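Local structure of member of s1p family of ribosomal proteins (Pyrococcus furiosus, 5YH1) at residues A[255-266]-A[293-304]; A[65-74]-A[221-229]. The protein binds a manganese ion through its DHH domain, the part of the protein present here, and probably acts as an exonuclease on nucleic acid. One frame throughout, in Å; residues are numbered along the deposited sequence.

Contact 1: A[255-266]-A[293-304]; sequences KIAEVIDHEAFY and VEGIYPEVKEKQ
Lys255 lays its aliphatic chain over one face of the Tyr297 ring, CG standing 3.6 Å from the ring centroid and only 5° off the normal: a CH-pi contact for which a long methylene chain is well suited. Tyr297 CG lies anti to the backbone N (chi1 179°), which swings the ring toward helix 250-267 and lets Val259 CG2 and Glu258 CB meet its edge. Val259 CG1 packs 4.0 Å from Ile296 CG2, two branched side chains filling the middle of the crossing.

Farther along, His262 is a knob set among Ile296, Glu299, Val300 and Lys303. Its ring is sandwiched: Val300 CG2 presses on one face, 3.7 Å from the centroid, and Tyr266 CE2 lies over the other toward the rim. The extended Lys303 reaches across to donate from NZ to His262 NE2 (3.1 Å) and to Tyr266 OH (2.7 Å). At another place along the crossing, Gln304 NE2 donates to Glu258 OE1 (2.9 Å) from above the carboxylate plane, and a water joins Glu258 OE2 to Gln304 OE1; Lys345 also pairs with Glu258.

In the second shell, Glu263 OE1 accepts from His262 ND1 (2.7 Å) in the plane of the ring and fixes its rotation. Arg150 of the second subunit forms salt bridges with Glu263 and Glu299, bringing this 77° helix crossing to the subunit interface. With ND1 donating and NE2 accepting, His262 is probably neutral, its ring able to link a carboxylate to an ammonium group within buried packing.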
# COMPACT_ATOMS: atom_id res chain seq x y z
N LYS A 255 14.95 -22.88 13.64
CA LYS A 255 13.52 -22.90 13.38
C LYS A 255 12.91 -21.55 13.72
O LYS A 255 12.11 -21.02 12.95
CB LYS A 255 12.82 -23.97 14.22
CG LYS A 255 13.07 -25.42 13.83
CD LYS A 255 12.30 -26.30 14.81
CE LYS A 255 12.09 -27.72 14.31
NZ LYS A 255 13.38 -28.35 13.96
N ILE A 256 13.29 -21.01 14.89
CA ILE A 256 12.85 -19.68 15.32
C ILE A 256 13.23 -18.61 14.29
O ILE A 256 12.38 -17.80 13.89
CB ILE A 256 13.39 -19.32 16.71
CG1 ILE A 256 12.67 -20.15 17.77
CG2 ILE A 256 13.18 -17.83 17.01
CD1 ILE A 256 13.29 -20.09 19.15
N ALA A 257 14.48 -18.62 13.84
CA ALA A 257 14.91 -17.64 12.83
C ALA A 257 14.11 -17.77 11.53
O ALA A 257 13.70 -16.76 10.94
CB ALA A 257 16.40 -17.77 12.54
N GLU A 258 13.89 -19.01 11.09
CA GLU A 258 13.14 -19.24 9.84
C GLU A 258 11.70 -18.80 9.99
O GLU A 258 11.12 -18.25 9.05
CB GLU A 258 13.21 -20.70 9.41
CG GLU A 258 14.61 -21.15 8.96
CD GLU A 258 15.01 -20.67 7.57
OE1 GLU A 258 14.21 -20.01 6.87
OE2 GLU A 258 16.15 -20.95 7.17
N VAL A 259 11.12 -19.03 11.16
CA VAL A 259 9.76 -18.59 11.44
C VAL A 259 9.65 -17.06 11.42
O VAL A 259 8.71 -16.52 10.82
CB VAL A 259 9.24 -19.15 12.78
CG1 VAL A 259 7.96 -18.46 13.20
CG2 VAL A 259 9.00 -20.66 12.65
N ILE A 260 10.59 -16.37 12.05
CA ILE A 260 10.56 -14.90 12.08
C ILE A 260 10.62 -14.31 10.67
O ILE A 260 9.80 -13.45 10.32
CB ILE A 260 11.69 -14.31 12.94
CG1 ILE A 260 11.43 -14.62 14.42
CG2 ILE A 260 11.78 -12.80 12.73
CD1 ILE A 260 12.64 -14.42 15.31
N ASP A 261 11.56 -14.79 9.86
CA ASP A 261 11.74 -14.27 8.50
C ASP A 261 10.52 -14.56 7.61
O ASP A 261 10.21 -13.78 6.71
CB ASP A 261 13.02 -14.84 7.85
CG ASP A 261 14.30 -14.35 8.54
OD1 ASP A 261 14.32 -13.28 9.18
OD2 ASP A 261 15.32 -15.05 8.42
N HIS A 262 9.84 -15.68 7.87
CA HIS A 262 8.64 -16.05 7.13
C HIS A 262 7.47 -15.15 7.54
O HIS A 262 6.90 -14.46 6.71
CB HIS A 262 8.30 -17.53 7.36
CG HIS A 262 7.04 -17.98 6.71
ND1 HIS A 262 5.81 -17.88 7.33
CD2 HIS A 262 6.81 -18.56 5.51
CE1 HIS A 262 4.88 -18.37 6.53
NE2 HIS A 262 5.46 -18.79 5.42
N GLU A 263 7.15 -15.13 8.83
CA GLU A 263 6.07 -14.28 9.32
C GLU A 263 6.28 -12.79 8.96
O GLU A 263 5.33 -12.11 8.56
CB GLU A 263 5.85 -14.45 10.83
CG GLU A 263 5.47 -15.86 11.27
CD GLU A 263 4.26 -16.42 10.54
OE1 GLU A 263 4.44 -17.13 9.52
OE2 GLU A 263 3.12 -16.17 10.99
N ALA A 264 7.50 -12.29 9.10
CA ALA A 264 7.77 -10.87 8.82
C ALA A 264 7.59 -10.52 7.35
O ALA A 264 7.28 -9.38 7.02
CB ALA A 264 9.17 -10.48 9.29
N PHE A 265 7.82 -11.48 6.47
CA PHE A 265 7.52 -11.31 5.05
C PHE A 265 6.04 -10.98 4.84
O PHE A 265 5.70 -10.12 4.04
CB PHE A 265 7.91 -12.59 4.27
CG PHE A 265 7.54 -12.54 2.81
CD1 PHE A 265 8.44 -12.03 1.88
CD2 PHE A 265 6.31 -13.01 2.37
CE1 PHE A 265 8.10 -11.98 0.53
CE2 PHE A 265 5.97 -12.96 1.02
CZ PHE A 265 6.87 -12.44 0.10
N TYR A 266 5.17 -11.65 5.59
CA TYR A 266 3.73 -11.47 5.41
C TYR A 266 3.14 -10.28 6.17
O TYR A 266 2.18 -9.68 5.69
CB TYR A 266 2.98 -12.76 5.75
CG TYR A 266 3.19 -13.86 4.74
CD1 TYR A 266 2.49 -13.87 3.52
CD2 TYR A 266 4.10 -14.88 4.98
CE1 TYR A 266 2.70 -14.88 2.59
CE2 TYR A 266 4.31 -15.89 4.06
CZ TYR A 266 3.61 -15.89 2.87
OH TYR A 266 3.83 -16.92 1.97
N VAL A 293 5.74 -21.76 16.95
CA VAL A 293 6.91 -22.31 16.27
C VAL A 293 6.65 -23.70 15.68
O VAL A 293 7.05 -23.98 14.55
CB VAL A 293 8.15 -22.33 17.19
CG1 VAL A 293 9.32 -23.05 16.53
CG2 VAL A 293 8.55 -20.91 17.55
N GLU A 294 5.96 -24.56 16.43
CA GLU A 294 5.64 -25.92 15.95
C GLU A 294 4.51 -25.91 14.92
O GLU A 294 4.44 -26.79 14.08
CB GLU A 294 5.27 -26.86 17.11
CG GLU A 294 6.41 -27.10 18.09
CD GLU A 294 5.99 -27.89 19.33
OE1 GLU A 294 4.82 -28.33 19.42
OE2 GLU A 294 6.85 -28.07 20.23
N GLY A 295 3.63 -24.92 14.99
CA GLY A 295 2.61 -24.75 13.97
C GLY A 295 3.17 -24.21 12.66
O GLY A 295 2.79 -24.66 11.58
N ILE A 296 4.08 -23.24 12.75
CA ILE A 296 4.52 -22.49 11.58
C ILE A 296 5.71 -23.14 10.88
O ILE A 296 5.75 -23.21 9.65
CB ILE A 296 4.84 -21.01 11.94
CG1 ILE A 296 3.57 -20.31 12.44
CG2 ILE A 296 5.43 -20.26 10.75
CD1 ILE A 296 3.81 -19.01 13.19
N TYR A 297 6.69 -23.63 11.65
CA TYR A 297 7.93 -24.11 11.04
C TYR A 297 7.75 -25.20 9.96
O TYR A 297 8.36 -25.11 8.90
CB TYR A 297 8.98 -24.55 12.07
CG TYR A 297 10.21 -25.04 11.36
CD1 TYR A 297 11.12 -24.14 10.81
CD2 TYR A 297 10.41 -26.40 11.14
CE1 TYR A 297 12.22 -24.58 10.10
CE2 TYR A 297 11.51 -26.85 10.44
CZ TYR A 297 12.41 -25.95 9.93
OH TYR A 297 13.49 -26.41 9.23
N PRO A 298 6.90 -26.23 10.21
CA PRO A 298 6.68 -27.25 9.16
C PRO A 298 6.17 -26.67 7.83
O PRO A 298 6.58 -27.07 6.75
CB PRO A 298 5.61 -28.17 9.78
CG PRO A 298 5.79 -28.00 11.26
CD PRO A 298 6.17 -26.55 11.45
N GLU A 299 5.29 -25.70 7.95
CA GLU A 299 4.75 -24.97 6.80
C GLU A 299 5.87 -24.24 6.07
O GLU A 299 5.96 -24.30 4.85
CB GLU A 299 3.67 -24.03 7.34
CG GLU A 299 3.17 -22.90 6.47
CD GLU A 299 2.16 -22.04 7.23
OE1 GLU A 299 1.47 -22.57 8.15
OE2 GLU A 299 2.08 -20.83 6.94
N VAL A 300 6.76 -23.59 6.82
CA VAL A 300 7.91 -22.90 6.22
C VAL A 300 8.84 -23.88 5.52
O VAL A 300 9.29 -23.63 4.40
CB VAL A 300 8.71 -22.12 7.28
CG1 VAL A 300 9.93 -21.45 6.66
CG2 VAL A 300 7.82 -21.08 7.95
N LYS A 301 9.13 -24.99 6.19
CA LYS A 301 10.01 -26.01 5.64
C LYS A 301 9.44 -26.59 4.36
O LYS A 301 10.18 -26.83 3.41
CB LYS A 301 10.22 -27.13 6.66
CG LYS A 301 11.10 -28.26 6.17
CD LYS A 301 11.17 -29.37 7.20
CE LYS A 301 12.32 -30.32 6.88
NZ LYS A 301 12.14 -31.64 7.53
N GLU A 302 8.14 -26.85 4.35
CA GLU A 302 7.51 -27.42 3.18
C GLU A 302 7.55 -26.46 1.99
O GLU A 302 7.81 -26.88 0.86
CB GLU A 302 6.07 -27.83 3.48
CG GLU A 302 5.41 -28.61 2.34
CD GLU A 302 3.98 -29.01 2.66
OE1 GLU A 302 3.18 -28.14 3.06
OE2 GLU A 302 3.66 -30.21 2.51
N LYS A 303 7.30 -25.17 2.22
CA LYS A 303 7.41 -24.18 1.15
C LYS A 303 8.80 -24.15 0.55
O LYS A 303 8.96 -24.12 -0.67
CB LYS A 303 7.08 -22.78 1.63
CG LYS A 303 5.62 -22.53 1.90
CD LYS A 303 5.43 -21.09 2.33
CE LYS A 303 4.01 -20.84 2.78
NZ LYS A 303 3.73 -19.39 2.97
N GLN A 304 9.82 -24.15 1.40
CA GLN A 304 11.20 -24.11 0.90
C GLN A 304 11.54 -25.35 0.08
O GLN A 304 12.13 -25.24 -0.99
CB GLN A 304 12.19 -23.92 2.05
CG GLN A 304 12.08 -22.55 2.70
CD GLN A 304 13.15 -22.30 3.76
OE1 GLN A 304 14.12 -23.03 3.84
NE2 GLN A 304 12.97 -21.26 4.55
O HOH W 1 16.44 -21.81 4.70

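Contact 2: A[65-74]-A[221-229]; sequences DTDGYTAGVA and LPAIAGTGD. With MN (manganese (II) ion), chain F.
Leu221 opens helix 221-229 against the middle of helix 66-86, its CD1 lying 3.7 Å from Ala74 CB; the small alanine leaves room for the branched leucine. One turn back along helix 66-86, Thr70 CG2 lies 3.6 Å from Leu221 CB and also touches Leu221 O, while Thr70 OG1 turns into its own helix to bond Thr66 O (2.6 Å). Replacing Thr70 with an alanine would probably open a gap between Leu221 and Ala225 and leave Thr66 O without its hydroxyl donor.

Next, Ile224 sets CG2 against the methyl of Thr66 and beside Thr70 OG1. Ala225 follows where the backbones come nearest, its CB 3.2 Å from Asp67 OD1; the short alanine side chain suits the close approach. Gly228 lies beneath Thr66 CG2, which a side chain would strike, so glycine lets the helices close in.

At the metal, Asp229 and Asp67 meet: OD2 of each binds manganese, at 2.2 and 2.1 Å respectively. The shared ion holds Asp229 OD2 and Asp67 OD2, both acidic oxygens, only 2.9 Å apart. With chi1 at -178°, the Asp67 carboxylate extends away from its own backbone N and reaches the ion, and Gly200 N and Thr198 OG1 hold the other oxygen. A water links Asp67 N to Asp229 OD1; another, bound to the metal, donates to Asp65 OD2, while Asp65 OD1 caps the helix through Gly68 N.

Asp137 and His163, the latter in the family's Asp-His-His motif, complete the site beyond strands 132-136 and 158-161. The nearly antiparallel pair (159°) is flanked by helices 199-210, 234-245 and 250-267, with helix 66-86 following directly on strand 58-63 of the parallel sheet.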
# COMPACT_ATOMS: atom_id res chain seq x y z
N ASP A 65 14.60 -8.21 9.50
CA ASP A 65 14.97 -9.62 9.51
C ASP A 65 15.21 -10.09 10.94
O ASP A 65 15.02 -9.33 11.90
CB ASP A 65 16.17 -9.90 8.59
CG ASP A 65 17.46 -9.24 9.05
OD1 ASP A 65 17.50 -8.53 10.08
OD2 ASP A 65 18.45 -9.42 8.33
N THR A 66 15.59 -11.36 11.09
CA THR A 66 15.68 -11.96 12.41
C THR A 66 16.59 -11.15 13.34
O THR A 66 16.19 -10.82 14.45
CB THR A 66 16.12 -13.44 12.33
OG1 THR A 66 15.05 -14.22 11.78
CG2 THR A 66 16.46 -13.99 13.71
N ASP A 67 17.78 -10.81 12.86
CA ASP A 67 18.76 -10.05 13.66
C ASP A 67 18.19 -8.68 14.04
O ASP A 67 18.25 -8.26 15.20
CB ASP A 67 20.07 -9.91 12.88
CG ASP A 67 21.16 -9.19 13.66
OD1 ASP A 67 21.38 -9.51 14.84
OD2 ASP A 67 21.81 -8.29 13.07
N GLY A 68 17.59 -7.99 13.07
CA GLY A 68 16.98 -6.68 13.31
C GLY A 68 15.79 -6.69 14.25
O GLY A 68 15.72 -5.86 15.16
N TYR A 69 14.85 -7.62 14.05
CA TYR A 69 13.71 -7.75 14.95
C TYR A 69 14.21 -8.07 16.35
O TYR A 69 13.77 -7.48 17.34
CB TYR A 69 12.72 -8.85 14.48
CG TYR A 69 11.65 -8.33 13.55
CD1 TYR A 69 10.47 -7.79 14.05
CD2 TYR A 69 11.80 -8.37 12.18
CE1 TYR A 69 9.49 -7.29 13.20
CE2 TYR A 69 10.82 -7.89 11.32
CZ TYR A 69 9.67 -7.35 11.84
OH TYR A 69 8.70 -6.87 11.00
N THR A 70 15.12 -9.03 16.44
CA THR A 70 15.64 -9.43 17.75
C THR A 70 16.26 -8.23 18.48
O THR A 70 15.99 -7.98 19.65
CB THR A 70 16.65 -10.58 17.62
OG1 THR A 70 16.02 -11.66 16.93
CG2 THR A 70 17.08 -11.07 18.99
N ALA A 71 17.06 -7.46 17.75
CA ALA A 71 17.71 -6.26 18.29
C ALA A 71 16.68 -5.24 18.74
O ALA A 71 16.74 -4.71 19.85
CB ALA A 71 18.64 -5.65 17.26
N GLY A 72 15.70 -4.97 17.88
CA GLY A 72 14.66 -4.01 18.21
C GLY A 72 13.86 -4.42 19.43
O GLY A 72 13.56 -3.59 20.30
N VAL A 73 13.51 -5.70 19.50
CA VAL A 73 12.68 -6.19 20.60
C VAL A 73 13.49 -6.23 21.91
O VAL A 73 12.95 -5.95 22.97
CB VAL A 73 12.03 -7.56 20.28
CG1 VAL A 73 11.29 -8.11 21.50
CG2 VAL A 73 11.07 -7.41 19.12
N ALA A 74 14.77 -6.56 21.82
CA ALA A 74 15.66 -6.47 22.99
C ALA A 74 15.59 -5.07 23.61
O ALA A 74 15.36 -4.92 24.81
CB ALA A 74 17.10 -6.80 22.60
N LEU A 221 18.55 -13.75 23.61
CA LEU A 221 18.25 -13.13 22.30
C LEU A 221 19.44 -13.09 21.35
O LEU A 221 19.28 -13.34 20.16
CB LEU A 221 17.67 -11.72 22.49
CG LEU A 221 16.31 -11.65 23.18
CD1 LEU A 221 15.74 -10.25 23.11
CD2 LEU A 221 15.31 -12.63 22.58
N PRO A 222 20.65 -12.81 21.88
CA PRO A 222 21.83 -12.82 21.00
C PRO A 222 22.06 -14.13 20.24
O PRO A 222 22.54 -14.12 19.11
CB PRO A 222 22.98 -12.53 21.97
CG PRO A 222 22.35 -11.73 23.06
CD PRO A 222 20.96 -12.27 23.21
N ALA A 223 21.71 -15.26 20.85
CA ALA A 223 21.80 -16.55 20.18
C ALA A 223 20.85 -16.64 18.99
O ALA A 223 21.21 -17.18 17.95
CB ALA A 223 21.52 -17.69 21.16
N ILE A 224 19.64 -16.12 19.16
CA ILE A 224 18.66 -16.08 18.06
C ILE A 224 19.16 -15.17 16.93
O ILE A 224 19.20 -15.56 15.77
CB ILE A 224 17.26 -15.64 18.56
CG1 ILE A 224 16.69 -16.69 19.51
CG2 ILE A 224 16.29 -15.47 17.41
CD1 ILE A 224 15.45 -16.26 20.27
N ALA A 225 19.61 -13.97 17.30
CA ALA A 225 20.10 -12.98 16.33
C ALA A 225 21.27 -13.51 15.52
O ALA A 225 21.28 -13.41 14.29
CB ALA A 225 20.48 -11.70 17.04
N GLY A 226 22.25 -14.09 16.23
CA GLY A 226 23.43 -14.69 15.58
C GLY A 226 23.10 -15.85 14.66
O GLY A 226 23.74 -16.04 13.63
N THR A 227 22.09 -16.63 15.03
CA THR A 227 21.60 -17.70 14.17
C THR A 227 21.01 -17.11 12.90
O THR A 227 21.35 -17.53 11.79
CB THR A 227 20.56 -18.58 14.90
OG1 THR A 227 21.16 -19.13 16.08
CG2 THR A 227 20.08 -19.70 14.00
N GLY A 228 20.16 -16.09 13.05
CA GLY A 228 19.58 -15.41 11.90
C GLY A 228 20.61 -14.90 10.91
O GLY A 228 20.49 -15.12 9.71
N ASP A 229 21.64 -14.22 11.42
CA ASP A 229 22.70 -13.65 10.59
C ASP A 229 23.87 -14.60 10.31
O ASP A 229 24.83 -14.21 9.64
CB ASP A 229 23.26 -12.37 11.25
CG ASP A 229 22.57 -11.10 10.77
OD1 ASP A 229 21.53 -11.17 10.07
OD2 ASP A 229 23.08 -10.02 11.12
MN MN F . 22.21 -7.97 11.02
O HOH W 2 20.33 -8.48 10.06
O HOH W 3 18.95 -12.11 10.59
O HOH W 4 22.86 -8.07 8.89

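From the N terminus, strand 58-63 leads into helix 66-86, and contact 2 closes a loop of some 150 residues that carries most of the parallel sheet, bringing helix 221-229 back to the metal site. The chain then passes through helix 234-245 to helix 250-267, where contact 1 closes a much shorter loop, containing helix 276-279, with helix 286-311. The two loops follow in series, neither nesting nor crossing, yet the contacts meet: Asp261 of contact 1 probably hydrogen-bonds Thr66 of contact 2, and Ala264 packs on Tyr69. Helix 250-267 thus lies between the metal-binding domain and helix 286-311, which runs on toward the mixed sheet.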